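Local coordinates for protein nuclear RNA export factor 2, Panoramix fusion (Drosophila melanogaster, PDB 6OPF) that works with Panoramix, Piwi and Nxt1 in co-transcriptional transposon silencing in the ovary, its UBA-like domain, present here, binding the Panoramix helix fused to it, at residues Leu15-Glu20 with Trp38-Ala43; Ala43-Ile48 with Leu88-Ile93; Ile56-Phe61 with Asp77-Ala82. One frame throughout, in Å; residues are numbered along the deposited sequence.

Contact 1 of 3, residues Leu15-Glu20 with Trp38-Ala43; sequences LLLFQE and WDFERA
Phe18 turns the edge of its ring into the face of Phe40, a T-shaped pair in the UBA-like helical bundle of the Nxf2 part, where helix 8-22 packs against the start of helix 40-52. The ring centroids lie 5.8 Å apart and the planes meet at 79°. Both rings have CG anti to the backbone N (chi1 -164° for Phe18), which swings each out across the gap between the helices. Leu17 crosses the end of the Phe40 ring at about a right angle, its CG 3.6 Å from Phe40 CZ. Leu15 lies obliquely against the six-membered ring of Trp38, with CG 3.5 Å from Trp38 CZ3 and CD1 reaching CH2. That indole also has a cation-pi partner in Lys11, and Val33 of helix 26-35 touches both Leu15 and Trp38. Within 38-43, Asp39 is the N-cap of helix 40-52: Asp39 OD2 accepts from Arg42 N at 2.9 Å through its anti lone pair. Ala43 meets the rim of the Phe18 ring: its CB sits 3.5 Å from Phe18 CE1, and its carbonyl O lies at the ring edge, near the plane, beside CZ.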
loop_
_atom_site.group_PDB
_atom_site.type_symbol
_atom_site.label_atom_id
_atom_site.label_comp_id
_atom_site.label_asym_id
_atom_site.label_seq_id
_atom_site.Cartn_x
_atom_site.Cartn_y
_atom_site.Cartn_z
ATOM N N LEU D 15 9.395 6.183 -15.968
ATOM C CA LEU D 15 8.427 5.110 -16.195
ATOM C C LEU D 15 7.481 5.466 -17.334
ATOM O O LEU D 15 7.148 4.614 -18.161
ATOM C CB LEU D 15 7.643 4.845 -14.909
ATOM C CG LEU D 15 8.434 4.258 -13.736
ATOM C CD1 LEU D 15 7.569 4.218 -12.486
ATOM C CD2 LEU D 15 8.885 2.858 -14.088
ATOM N N LEU D 16 7.060 6.737 -17.404
ATOM C CA LEU D 16 6.207 7.191 -18.501
ATOM C C LEU D 16 6.919 7.055 -19.837
ATOM O O LEU D 16 6.311 6.651 -20.835
ATOM C CB LEU D 16 5.778 8.645 -18.285
ATOM C CG LEU D 16 4.698 8.913 -17.238
ATOM C CD1 LEU D 16 4.308 10.394 -17.251
ATOM C CD2 LEU D 16 3.482 8.009 -17.458
ATOM N N LEU D 17 8.204 7.389 -19.874
ATOM C CA LEU D 17 8.965 7.272 -21.109
ATOM C C LEU D 17 9.139 5.812 -21.499
ATOM O O LEU D 17 8.908 5.434 -22.652
ATOM C CB LEU D 17 10.324 7.944 -20.948
ATOM C CG LEU D 17 11.317 7.752 -22.091
ATOM C CD1 LEU D 17 10.693 8.307 -23.353
ATOM C CD2 LEU D 17 12.614 8.473 -21.777
ATOM N N PHE D 18 9.578 4.979 -20.549
ATOM C CA PHE D 18 9.665 3.546 -20.829
ATOM C C PHE D 18 8.348 3.020 -21.367
ATOM O O PHE D 18 8.329 2.250 -22.340
ATOM C CB PHE D 18 10.091 2.788 -19.579
ATOM C CG PHE D 18 10.569 1.373 -19.853
ATOM C CD1 PHE D 18 11.863 1.126 -20.295
ATOM C CD2 PHE D 18 9.719 0.292 -19.670
ATOM C CE1 PHE D 18 12.301 -0.185 -20.545
ATOM C CE2 PHE D 18 10.147 -1.031 -19.900
ATOM C CZ PHE D 18 11.437 -1.261 -20.344
ATOM N N GLN D 19 7.231 3.449 -20.777
ATOM C CA GLN D 19 5.931 2.972 -21.233
ATOM C C GLN D 19 5.592 3.488 -22.621
ATOM O O GLN D 19 4.957 2.775 -23.402
ATOM C CB GLN D 19 4.829 3.361 -20.261
ATOM C CG GLN D 19 3.431 2.903 -20.686
ATOM C CD GLN D 19 2.422 3.019 -19.551
ATOM O OE1 GLN D 19 2.030 4.139 -19.180
ATOM N NE2 GLN D 19 2.008 1.867 -18.975
ATOM N N GLU D 20 5.970 4.735 -22.946
ATOM C CA GLU D 20 5.708 5.200 -24.300
ATOM C C GLU D 20 6.529 4.416 -25.316
ATOM O O GLU D 20 6.034 4.107 -26.405
ATOM C CB GLU D 20 5.980 6.699 -24.429
ATOM C CG GLU D 20 4.928 7.526 -23.713
ATOM C CD GLU D 20 4.823 8.946 -24.234
ATOM O OE1 GLU D 20 5.181 9.204 -25.412
ATOM O OE2 GLU D 20 4.365 9.795 -23.448
ATOM N N TRP D 38 16.422 1.251 -12.153
ATOM C CA TRP D 38 16.069 2.534 -12.755
ATOM C C TRP D 38 17.051 2.979 -13.826
ATOM O O TRP D 38 17.007 4.144 -14.253
ATOM C CB TRP D 38 15.903 3.614 -11.683
ATOM C CG TRP D 38 14.816 3.217 -10.766
ATOM C CD1 TRP D 38 14.916 2.416 -9.664
ATOM C CD2 TRP D 38 13.429 3.515 -10.925
ATOM N NE1 TRP D 38 13.671 2.236 -9.096
ATOM C CE2 TRP D 38 12.741 2.900 -9.856
ATOM C CE3 TRP D 38 12.699 4.259 -11.859
ATOM C CZ2 TRP D 38 11.355 3.012 -9.694
ATOM C CZ3 TRP D 38 11.319 4.369 -11.697
ATOM C CH2 TRP D 38 10.665 3.750 -10.624
ATOM N N ASP D 39 17.915 2.078 -14.295
ATOM C CA ASP D 39 18.786 2.369 -15.424
ATOM C C ASP D 39 18.016 2.105 -16.707
ATOM O O ASP D 39 17.642 0.958 -16.997
ATOM C CB ASP D 39 20.067 1.539 -15.393
ATOM C CG ASP D 39 21.049 1.961 -16.480
ATOM O OD1 ASP D 39 21.841 2.896 -16.224
ATOM O OD2 ASP D 39 21.003 1.397 -17.593
ATOM N N PHE D 40 17.794 3.168 -17.476
ATOM C CA PHE D 40 16.945 3.067 -18.655
ATOM C C PHE D 40 17.517 2.089 -19.678
ATOM O O PHE D 40 16.770 1.322 -20.296
ATOM C CB PHE D 40 16.758 4.446 -19.279
ATOM C CG PHE D 40 15.540 4.553 -20.118
ATOM C CD1 PHE D 40 14.329 4.924 -19.558
ATOM C CD2 PHE D 40 15.593 4.266 -21.471
ATOM C CE1 PHE D 40 13.196 5.017 -20.336
ATOM C CE2 PHE D 40 14.466 4.357 -22.255
ATOM C CZ PHE D 40 13.263 4.726 -21.688
ATOM N N GLU D 41 18.835 2.106 -19.880
ATOM C CA GLU D 41 19.438 1.212 -20.864
ATOM C C GLU D 41 19.309 -0.244 -20.436
ATOM O O GLU D 41 19.014 -1.120 -21.258
ATOM C CB GLU D 41 20.904 1.584 -21.073
ATOM C CG GLU D 41 21.621 0.739 -22.107
ATOM C CD GLU D 41 23.127 0.985 -22.120
ATOM O OE1 GLU D 41 23.596 1.920 -21.430
ATOM O OE2 GLU D 41 23.843 0.235 -22.816
ATOM N N ARG D 42 19.538 -0.524 -19.153
ATOM C CA ARG D 42 19.385 -1.892 -18.664
ATOM C C ARG D 42 17.940 -2.359 -18.803
ATOM O O ARG D 42 17.680 -3.518 -19.164
ATOM C CB ARG D 42 19.853 -1.973 -17.209
ATOM C CG ARG D 42 20.002 -3.391 -16.647
ATOM C CD ARG D 42 20.908 -3.377 -15.423
ATOM N NE ARG D 42 21.908 -2.310 -15.520
ATOM C CZ ARG D 42 22.136 -1.399 -14.573
ATOM N NH1 ARG D 42 21.435 -1.421 -13.444
ATOM N NH2 ARG D 42 23.062 -0.463 -14.753
ATOM N N ALA D 43 16.983 -1.456 -18.552
ATOM C CA ALA D 43 15.570 -1.820 -18.613
ATOM C C ALA D 43 15.140 -2.182 -20.032
ATOM O O ALA D 43 14.375 -3.134 -20.226
ATOM C CB ALA D 43 14.713 -0.684 -18.067
#

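Contact 2 of 3, residues Ala43-Ile48 with Leu88-Ile93; sequences ALKLFI and LVLEQI
Leu90 of the Panoramix part pushes its side chain between Leu44, Lys45 and Ile48 of the Nxf2 part. Its CG rests 3.8 Å from Leu44 CB, while CD1 divides its contacts between two neighbours. Toward Ile48 the meeting is tip to tip and tight, with Leu90 CD1 3.5 Å from Ile48 CD1; toward Lys45 the side chains cross at about a right angle, and Leu90 CD1 is 3.7 Å from the lysine CG. Bending at chi3, the lysine carries its CE past Leu90 CD2. Leu44 serves the other flank: its CD1 reaches Val89 CG1 at 3.8 Å, nearly at right angles, and Ile93 CD1 at 3.9 Å. With CG beside its backbone N (chi1 -67°), Leu44 directs this branch at the partner helix.

In the next shell, Phe18 and Ala86 also press on Leu44, Phe40 and Glu41 touch Ile93, and Glu41 makes a long, weak ion pair with Lys45. The short helix segments run roughly antiparallel, at 147° between their directions and 10.3 Å apart at closest approach. The linker is engineered, but segment 88-93 lies in the Nxf2-interacting region of Panoramix; the arrangement is an apolar helix-on-helix interface between a UBA-like domain and an amphipathic ligand helix.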
loop_
_atom_site.group_PDB
_atom_site.type_symbol
_atom_site.label_atom_id
_atom_site.label_comp_id
_atom_site.label_asym_id
_atom_site.label_seq_id
_atom_site.Cartn_x
_atom_site.Cartn_y
_atom_site.Cartn_z
ATOM N N ALA D 43 16.983 -1.456 -18.552
ATOM C CA ALA D 43 15.570 -1.820 -18.613
ATOM C C ALA D 43 15.140 -2.182 -20.032
ATOM O O ALA D 43 14.375 -3.134 -20.226
ATOM C CB ALA D 43 14.713 -0.684 -18.067
ATOM N N LEU D 44 15.599 -1.427 -21.037
ATOM C CA LEU D 44 15.261 -1.782 -22.415
ATOM C C LEU D 44 15.812 -3.158 -22.768
ATOM O O LEU D 44 15.141 -3.954 -23.434
ATOM C CB LEU D 44 15.788 -0.726 -23.391
ATOM C CG LEU D 44 15.141 0.671 -23.318
ATOM C CD1 LEU D 44 15.929 1.682 -24.156
ATOM C CD2 LEU D 44 13.698 0.624 -23.775
ATOM N N LYS D 45 17.012 -3.464 -22.286
ATOM C CA LYS D 45 17.635 -4.747 -22.592
ATOM C C LYS D 45 16.922 -5.899 -21.892
ATOM O O LYS D 45 16.776 -6.991 -22.469
ATOM C CB LYS D 45 19.114 -4.702 -22.214
ATOM C CG LYS D 45 19.994 -4.163 -23.348
ATOM C CD LYS D 45 21.467 -4.292 -23.011
ATOM C CE LYS D 45 22.021 -2.980 -22.466
ATOM N NZ LYS D 45 23.488 -3.054 -22.214
ATOM N N LEU D 46 16.494 -5.685 -20.644
ATOM C CA LEU D 46 15.701 -6.694 -19.948
ATOM C C LEU D 46 14.385 -6.933 -20.667
ATOM O O LEU D 46 13.961 -8.086 -20.857
ATOM C CB LEU D 46 15.435 -6.265 -18.507
ATOM C CG LEU D 46 16.345 -6.813 -17.417
ATOM C CD1 LEU D 46 16.112 -6.047 -16.119
ATOM C CD2 LEU D 46 16.120 -8.315 -17.221
ATOM N N PHE D 47 13.710 -5.844 -21.051
ATOM C CA PHE D 47 12.492 -5.954 -21.841
ATOM C C PHE D 47 12.702 -6.866 -23.042
ATOM O O PHE D 47 11.932 -7.809 -23.268
ATOM C CB PHE D 47 12.044 -4.567 -22.299
ATOM C CG PHE D 47 11.048 -4.601 -23.410
ATOM C CD1 PHE D 47 9.831 -5.253 -23.241
ATOM C CD2 PHE D 47 11.326 -3.984 -24.624
ATOM C CE1 PHE D 47 8.903 -5.285 -24.259
ATOM C CE2 PHE D 47 10.401 -4.000 -25.655
ATOM C CZ PHE D 47 9.191 -4.652 -25.481
ATOM N N ILE D 48 13.762 -6.605 -23.813
ATOM C CA ILE D 48 14.023 -7.389 -25.019
ATOM C C ILE D 48 14.286 -8.850 -24.667
ATOM O O ILE D 48 13.788 -9.762 -25.340
ATOM C CB ILE D 48 15.197 -6.784 -25.811
ATOM C CG1 ILE D 48 14.810 -5.422 -26.390
ATOM C CG2 ILE D 48 15.635 -7.739 -26.918
ATOM C CD1 ILE D 48 15.990 -4.589 -26.788
ATOM N N LEU D 88 15.730 0.579 -31.358
ATOM C CA LEU D 88 16.127 1.881 -31.897
ATOM C C LEU D 88 16.565 2.840 -30.786
ATOM O O LEU D 88 17.617 3.482 -30.888
ATOM C CB LEU D 88 14.990 2.488 -32.714
ATOM C CG LEU D 88 15.331 3.864 -33.312
ATOM C CD1 LEU D 88 16.623 3.793 -34.151
ATOM C CD2 LEU D 88 14.158 4.401 -34.132
ATOM N N VAL D 89 15.761 2.960 -29.724
ATOM C CA VAL D 89 16.121 3.827 -28.600
ATOM C C VAL D 89 17.395 3.329 -27.925
ATOM O O VAL D 89 18.276 4.121 -27.564
ATOM C CB VAL D 89 14.956 3.920 -27.596
ATOM C CG1 VAL D 89 15.372 4.713 -26.360
ATOM C CG2 VAL D 89 13.728 4.544 -28.253
ATOM N N LEU D 90 17.502 2.009 -27.730
ATOM C CA LEU D 90 18.741 1.412 -27.244
ATOM C C LEU D 90 19.923 1.847 -28.100
ATOM O O LEU D 90 20.985 2.204 -27.578
ATOM C CB LEU D 90 18.621 -0.112 -27.244
ATOM C CG LEU D 90 18.654 -0.900 -25.934
ATOM C CD1 LEU D 90 18.664 -2.396 -26.254
ATOM C CD2 LEU D 90 19.861 -0.531 -25.086
ATOM N N GLU D 91 19.748 1.810 -29.428
ATOM C CA GLU D 91 20.787 2.261 -30.353
ATOM C C GLU D 91 21.213 3.693 -30.054
ATOM O O GLU D 91 22.408 4.001 -30.005
ATOM C CB GLU D 91 20.281 2.165 -31.793
ATOM C CG GLU D 91 20.591 0.885 -32.526
ATOM C CD GLU D 91 20.012 0.889 -33.936
ATOM O OE1 GLU D 91 20.397 1.782 -34.734
ATOM O OE2 GLU D 91 19.169 0.006 -34.238
ATOM N N GLN D 92 20.238 4.588 -29.872
ATOM C CA GLN D 92 20.553 5.993 -29.635
ATOM C C GLN D 92 21.298 6.180 -28.322
ATOM O O GLN D 92 22.137 7.080 -28.201
ATOM C CB GLN D 92 19.274 6.827 -29.652
ATOM C CG GLN D 92 18.470 6.695 -30.941
ATOM C CD GLN D 92 19.339 6.816 -32.183
ATOM O OE1 GLN D 92 20.098 7.774 -32.340
ATOM N NE2 GLN D 92 19.235 5.832 -33.071
ATOM N N ILE D 93 21.009 5.338 -27.324
ATOM C CA ILE D 93 21.685 5.470 -26.036
ATOM C C ILE D 93 23.141 5.042 -26.149
ATOM O O ILE D 93 24.035 5.679 -25.577
ATOM C CB ILE D 93 20.953 4.662 -24.948
ATOM C CG1 ILE D 93 19.513 5.146 -24.790
ATOM C CG2 ILE D 93 21.696 4.773 -23.617
ATOM C CD1 ILE D 93 18.727 4.378 -23.749
#

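Contact 3 of 3, residues Ile56-Phe61 with Asp77-Ala82; sequences IPDLAF and DKRSLA
Arg79 of the Panoramix part spans two neighbours in the Nxf2 part, with its NE at Asp58 and its aliphatic stem on Phe61. In the salt bridge, Arg79 NE donates to Asp58 OD1 at 2.8 Å, but the N-H is bent to 121°, so the hydrogen bond itself is weak and charge attraction probably carries much of the pairing. Carboxylate and guanidinium planes are only 4° apart, although OD1 approaches the guanidinium obliquely. The stem leaves the helix with CG anti to the backbone N, passes along Phe61, and bends at chi3 toward the acid. Arg79 CA stands 3.9 Å from the Phe61 ring centroid, 10° off the normal, a CH-pi contact, and Arg79 CG comes 3.4 Å from Phe61 CE2. Lys78 bends so that its CE lies 3.6 Å from Phe61 O.

Ala60 N bonds to Pro57 O and Phe61 N to Asp58 O, closing the 3-10 turn; in the helix, Asp77 N bonds to Ser74 OG, and Leu81 N and Ala82 N use Asp77 O and Lys78 O. Helix 75-93 carries Arg79, Asn51 of helix 40-52 touches both Phe61 and Arg79, and Trp28 of helix 26-35 packs against Ile56, Pro57 and Ala60.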
loop_
_atom_site.group_PDB
_atom_site.type_symbol
_atom_site.label_atom_id
_atom_site.label_comp_id
_atom_site.label_asym_id
_atom_site.label_seq_id
_atom_site.Cartn_x
_atom_site.Cartn_y
_atom_site.Cartn_z
ATOM N N ILE D 56 6.305 -12.096 -22.073
ATOM C CA ILE D 56 5.385 -10.964 -22.099
ATOM C C ILE D 56 4.284 -11.268 -23.108
ATOM O O ILE D 56 4.560 -11.383 -24.311
ATOM C CB ILE D 56 6.094 -9.645 -22.427
ATOM C CG1 ILE D 56 7.273 -9.425 -21.480
ATOM C CG2 ILE D 56 5.089 -8.489 -22.335
ATOM C CD1 ILE D 56 8.104 -8.179 -21.787
ATOM N N PRO D 57 3.038 -11.435 -22.666
ATOM C CA PRO D 57 1.959 -11.753 -23.605
ATOM C C PRO D 57 1.626 -10.574 -24.510
ATOM O O PRO D 57 1.857 -9.410 -24.163
ATOM C CB PRO D 57 0.784 -12.109 -22.683
ATOM C CG PRO D 57 1.118 -11.449 -21.358
ATOM C CD PRO D 57 2.604 -11.528 -21.258
ATOM N N ASP D 58 1.081 -10.894 -25.692
ATOM C CA ASP D 58 0.706 -9.849 -26.643
ATOM C C ASP D 58 -0.229 -8.818 -26.008
ATOM O O ASP D 58 -0.081 -7.615 -26.242
ATOM C CB ASP D 58 0.055 -10.466 -27.877
ATOM C CG ASP D 58 1.049 -11.225 -28.765
ATOM O OD1 ASP D 58 2.254 -11.271 -28.452
ATOM O OD2 ASP D 58 0.602 -11.749 -29.807
ATOM N N LEU D 59 -1.165 -9.243 -25.170
ATOM C CA LEU D 59 -2.099 -8.283 -24.521
ATOM C C LEU D 59 -1.365 -7.255 -23.664
ATOM O O LEU D 59 -1.946 -6.245 -23.402
ATOM C CB LEU D 59 -3.124 -8.942 -23.591
ATOM C CG LEU D 59 -3.373 -10.432 -23.650
ATOM C CD1 LEU D 59 -3.184 -11.067 -22.270
ATOM C CD2 LEU D 59 -4.784 -10.703 -24.163
ATOM N N ALA D 60 -0.179 -7.567 -23.177
ATOM C CA ALA D 60 0.494 -6.594 -22.319
ATOM C C ALA D 60 0.961 -5.359 -23.078
ATOM O O ALA D 60 1.360 -4.374 -22.441
ATOM C CB ALA D 60 1.682 -7.233 -21.615
ATOM N N PHE D 61 0.927 -5.381 -24.406
ATOM C CA PHE D 61 1.377 -4.259 -25.215
ATOM C C PHE D 61 0.234 -3.325 -25.610
ATOM O O PHE D 61 0.375 -2.536 -26.548
ATOM C CB PHE D 61 2.108 -4.775 -26.454
ATOM C CG PHE D 61 3.386 -5.497 -26.139
ATOM C CD1 PHE D 61 4.584 -4.795 -26.061
ATOM C CD2 PHE D 61 3.395 -6.875 -25.913
ATOM C CE1 PHE D 61 5.768 -5.445 -25.773
ATOM C CE2 PHE D 61 4.576 -7.534 -25.623
ATOM C CZ PHE D 61 5.765 -6.836 -25.550
ATOM N N ASP D 77 1.014 -7.161 -33.662
ATOM C CA ASP D 77 1.787 -6.133 -34.355
ATOM C C ASP D 77 2.417 -5.171 -33.367
ATOM O O ASP D 77 3.568 -4.760 -33.536
ATOM C CB ASP D 77 0.902 -5.377 -35.347
ATOM C CG ASP D 77 0.706 -6.135 -36.651
ATOM O OD1 ASP D 77 1.661 -6.810 -37.090
ATOM O OD2 ASP D 77 -0.396 -6.045 -37.232
ATOM N N LYS D 78 1.676 -4.804 -32.326
ATOM C CA LYS D 78 2.214 -3.901 -31.319
ATOM C C LYS D 78 3.432 -4.500 -30.621
ATOM O O LYS D 78 4.418 -3.792 -30.373
ATOM C CB LYS D 78 1.114 -3.535 -30.323
ATOM C CG LYS D 78 0.087 -2.577 -30.935
ATOM C CD LYS D 78 -1.234 -2.585 -30.187
ATOM C CE LYS D 78 -1.429 -1.306 -29.405
ATOM N NZ LYS D 78 -2.698 -0.626 -29.784
ATOM N N ARG D 79 3.402 -5.805 -30.319
ATOM C CA ARG D 79 4.569 -6.432 -29.700
ATOM C C ARG D 79 5.801 -6.290 -30.586
ATOM O O ARG D 79 6.884 -5.938 -30.106
ATOM C CB ARG D 79 4.307 -7.914 -29.396
ATOM C CG ARG D 79 5.492 -8.605 -28.693
ATOM C CD ARG D 79 5.252 -10.109 -28.487
ATOM N NE ARG D 79 4.653 -10.646 -29.694
ATOM C CZ ARG D 79 5.310 -11.317 -30.633
ATOM N NH1 ARG D 79 6.605 -11.597 -30.495
ATOM N NH2 ARG D 79 4.655 -11.728 -31.709
ATOM N N SER D 80 5.649 -6.564 -31.887
ATOM C CA SER D 80 6.777 -6.463 -32.814
ATOM C C SER D 80 7.299 -5.035 -32.901
ATOM O O SER D 80 8.510 -4.801 -32.862
ATOM C CB SER D 80 6.363 -6.967 -34.196
ATOM O OG SER D 80 5.906 -8.319 -34.125
ATOM N N LEU D 81 6.392 -4.067 -33.026
ATOM C CA LEU D 81 6.799 -2.673 -33.146
ATOM C C LEU D 81 7.447 -2.166 -31.861
ATOM O O LEU D 81 8.386 -1.364 -31.905
ATOM C CB LEU D 81 5.584 -1.829 -33.510
ATOM C CG LEU D 81 5.831 -0.359 -33.839
ATOM C CD1 LEU D 81 7.057 -0.208 -34.743
ATOM C CD2 LEU D 81 4.599 0.189 -34.521
ATOM N N ALA D 82 6.961 -2.612 -30.703
ATOM C CA ALA D 82 7.574 -2.170 -29.454
ATOM C C ALA D 82 8.994 -2.704 -29.316
ATOM O O ALA D 82 9.886 -2.003 -28.824
ATOM C CB ALA D 82 6.715 -2.604 -28.270
#

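From the N terminus, contact 1 closes first: helix 8-22 meets the start of helix 40-52 after a loop that contains helix 26-35. Contact 2 opens only once this is complete, sharing Ala43, and runs from helix 40-52 to the C-terminal half of helix 75-93. Contact 3 falls within that longer excursion, joining the 3-10 turn at 58-60 to the beginning of the same Panoramix helix across the engineered junction. Phe18 of contact 1 touches Leu44 and Phe47, and Phe47 goes on to Phe61, Ile56 and Ala82 of contact 3. Contacts 1 and 3 do not touch; Phe47 of helix 40-52 bridges them.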